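Local structure of PKS (Streptomyces albus, 4OQJ) at residues A[43-48]-A[363-368]. The protein probably catalyses decarboxylative condensation of acyl units through its ketosynthase domain, as part of the polyketide synthase that assembles the antibiotic oxazolomycin. Sequence-based numbering, arbitrary orientation.
Sequences KVLSEG and GSVKTN
In this thiolase-fold ketosynthase, the C-terminal turn of helix 38-46 packs through Val44 and Leu45 against Val365 and Asn368 of the turn leading from strand 360-363 into helix 366-369. Asn368 points at the helix: with CG anti to its carbonyl carbon (chi1 -57°), the amide turns one end to each of the two helix residues. Its ND2 comes up to Val44 CG1 at 4.1 Å, while OD1 sits 4.0 Å from Leu45 CD2, the Leu45 and Asn368 side chains crossing roughly at right angles. That same methyl meets Val365 CG2 at 4.0 Å, a purely apolar touch. The polar link is a bridging water: it donates to Leu45 O at 2.8 Å and accepts from Asn368 ND2 at 2.9 Å. Since ND2 also donates to Arg49 O, these two acceptors should help hold the amide in its rotation. Leu45 O additionally takes Gly48 N (3.1 Å) in the Schellman motif that ends the helix. Within 363-368, Ser364 OG caps Lys366 N, and Ser364 O receives both the backbone N and OG1 of Thr367. Helix 376-390 packs on both segments, its Lys383 touching Leu45 and Val365, while backbone bonding between Asn368 and Thr51 ties the turn to the chain just beyond helix 38-46.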
ATOM      1  N   LYS A  43      -9.450 -28.668  -9.556  1.00 21.09           N
ATOM      2  CA  LYS A  43     -10.481 -29.578 -10.042  1.00 24.17           C
ATOM      3  C   LYS A  43     -11.628 -28.804 -10.684  1.00 24.93           C
ATOM      4  O   LYS A  43     -12.117 -29.192 -11.736  1.00 24.58           O
ATOM      5  CB  LYS A  43     -10.993 -30.470  -8.915  1.00 23.85           C
ATOM      6  CG  LYS A  43      -9.987 -31.519  -8.473  1.00 28.88           C
ATOM      7  N   VAL A  44     -12.039 -27.696 -10.070  1.00 19.87           N
ATOM      8  CA  VAL A  44     -13.055 -26.825 -10.660  1.00 19.43           C
ATOM      9  C   VAL A  44     -12.600 -26.365 -12.039  1.00 20.80           C
ATOM     10  O   VAL A  44     -13.385 -26.351 -12.984  1.00 19.66           O
ATOM     11  CB  VAL A  44     -13.345 -25.580  -9.759  1.00 18.38           C
ATOM     12  CG1 VAL A  44     -14.144 -24.513 -10.517  1.00 21.08           C
ATOM     13  CG2 VAL A  44     -14.106 -26.001  -8.499  1.00 17.30           C
ATOM     14  N   LEU A  45     -11.327 -25.992 -12.143  1.00 21.17           N
ATOM     15  CA  LEU A  45     -10.789 -25.380 -13.356  1.00 20.41           C
ATOM     16  C   LEU A  45     -10.605 -26.394 -14.484  1.00 22.96           C
ATOM     17  O   LEU A  45     -11.066 -26.177 -15.609  1.00 23.86           O
ATOM     18  CB  LEU A  45      -9.445 -24.718 -13.053  1.00 16.91           C
ATOM     19  CG  LEU A  45      -9.473 -23.495 -12.140  1.00 16.49           C
ATOM     20  CD1 LEU A  45      -8.060 -23.148 -11.699  1.00 16.80           C
ATOM     21  CD2 LEU A  45     -10.120 -22.335 -12.868  1.00 14.98           C
ATOM     22  N   SER A  46      -9.925 -27.497 -14.169  1.00 21.39           N
ATOM     23  CA  SER A  46      -9.619 -28.529 -15.165  1.00 24.17           C
ATOM     24  C   SER A  46     -10.869 -29.282 -15.603  1.00 25.23           C
ATOM     25  O   SER A  46     -10.924 -29.797 -16.726  1.00 25.01           O
ATOM     26  CB  SER A  46      -8.583 -29.512 -14.612  1.00 27.02           C
ATOM     27  OG  SER A  46      -9.033 -30.126 -13.414  1.00 23.65           O
ATOM     28  N   GLU A  47     -11.879 -29.335 -14.735  1.00 22.90           N
ATOM     29  CA  GLU A  47     -13.135 -30.018 -15.083  1.00 25.85           C
ATOM     30  C   GLU A  47     -14.130 -29.048 -15.713  1.00 25.52           C
ATOM     31  O   GLU A  47     -15.225 -29.430 -16.092  1.00 25.98           O
ATOM     32  CB  GLU A  47     -13.753 -30.691 -13.844  1.00 25.71           C
ATOM     33  CG  GLU A  47     -12.873 -31.780 -13.270  1.00 30.11           C
ATOM     34  CD  GLU A  47     -13.428 -32.425 -12.003  1.00 39.69           C
ATOM     35  OE1 GLU A  47     -14.511 -32.014 -11.527  1.00 35.65           O
ATOM     36  OE2 GLU A  47     -12.765 -33.356 -11.487  1.00 41.26           O
ATOM     37  N   GLY A  48     -13.748 -27.782 -15.822  1.00 23.94           N
ATOM     38  CA  GLY A  48     -14.595 -26.804 -16.480  1.00 24.20           C
ATOM     39  C   GLY A  48     -15.942 -26.602 -15.798  1.00 23.92           C
ATOM     40  O   GLY A  48     -16.963 -26.544 -16.469  1.00 23.05           O
ATOM     41  N   GLY A 363      -8.785 -16.145 -21.293  1.00 17.94           N
ATOM     42  CA  GLY A 363      -9.825 -16.730 -20.466  1.00 17.40           C
ATOM     43  C   GLY A 363     -10.171 -15.867 -19.275  1.00 18.72           C
ATOM     44  O   GLY A 363      -9.492 -14.875 -19.009  1.00 18.41           O
ATOM     45  N   SER A 364     -11.227 -16.245 -18.558  1.00 17.25           N
ATOM     46  CA  SER A 364     -11.607 -15.546 -17.334  1.00 15.41           C
ATOM     47  C   SER A 364     -12.167 -16.491 -16.275  1.00 15.59           C
ATOM     48  O   SER A 364     -13.176 -17.169 -16.514  1.00 17.86           O
ATOM     49  CB  SER A 364     -12.648 -14.471 -17.621  1.00 14.50           C
ATOM     50  OG  SER A 364     -13.055 -13.886 -16.386  1.00 15.04           O
ATOM     51  N   VAL A 365     -11.521 -16.532 -15.110  1.00 15.32           N
ATOM     52  CA  VAL A 365     -12.007 -17.341 -13.989  1.00 15.03           C
ATOM     53  C   VAL A 365     -13.327 -16.792 -13.439  1.00 14.00           C
ATOM     54  O   VAL A 365     -14.034 -17.472 -12.696  1.00 15.10           O
ATOM     55  CB  VAL A 365     -10.974 -17.420 -12.854  1.00 12.94           C
ATOM     56  CG1 VAL A 365     -10.880 -16.085 -12.061  1.00 12.42           C
ATOM     57  CG2 VAL A 365     -11.274 -18.587 -11.939  1.00 15.35           C
ATOM     58  N   LYS A 366     -13.677 -15.564 -13.798  1.00 14.15           N
ATOM     59  CA  LYS A 366     -14.981 -15.054 -13.395  1.00 14.70           C
ATOM     60  C   LYS A 366     -16.104 -15.916 -14.004  1.00 17.27           C
ATOM     61  O   LYS A 366     -17.209 -15.936 -13.474  1.00 17.87           O
ATOM     62  CB  LYS A 366     -15.138 -13.587 -13.786  1.00 12.76           C
ATOM     63  CG  LYS A 366     -14.189 -12.677 -12.979  1.00 12.54           C
ATOM     64  CD  LYS A 366     -14.480 -11.214 -13.192  1.00 11.28           C
ATOM     65  CE  LYS A 366     -13.563 -10.342 -12.329  1.00 13.39           C
ATOM     66  NZ  LYS A 366     -12.136 -10.624 -12.617  1.00 13.35           N
ATOM     67  N   THR A 367     -15.808 -16.661 -15.074  1.00 17.42           N
ATOM     68  CA  THR A 367     -16.817 -17.542 -15.685  1.00 18.31           C
ATOM     69  C   THR A 367     -17.043 -18.800 -14.837  1.00 18.50           C
ATOM     70  O   THR A 367     -18.100 -19.431 -14.936  1.00 19.40           O
ATOM     71  CB  THR A 367     -16.439 -17.977 -17.127  1.00 18.33           C
ATOM     72  OG1 THR A 367     -15.300 -18.856 -17.099  1.00 17.29           O
ATOM     73  CG2 THR A 367     -16.151 -16.769 -18.007  1.00 17.19           C
ATOM     74  N   ASN A 368     -16.057 -19.158 -14.014  1.00 17.63           N
ATOM     75  CA  ASN A 368     -16.202 -20.278 -13.079  1.00 17.47           C
ATOM     76  C   ASN A 368     -16.865 -19.824 -11.776  1.00 17.38           C
ATOM     77  O   ASN A 368     -17.864 -20.399 -11.348  1.00 17.07           O
ATOM     78  CB  ASN A 368     -14.842 -20.920 -12.733  1.00 15.57           C
ATOM     79  CG  ASN A 368     -14.074 -21.406 -13.943  1.00 19.01           C
ATOM     80  OD1 ASN A 368     -13.362 -20.644 -14.605  1.00 17.71           O
ATOM     81  ND2 ASN A 368     -14.175 -22.696 -14.210  1.00 19.86           N
TER
HETATM   82  O   HOH W   1     -12.669 -24.033 -16.364  1.00 15.88           O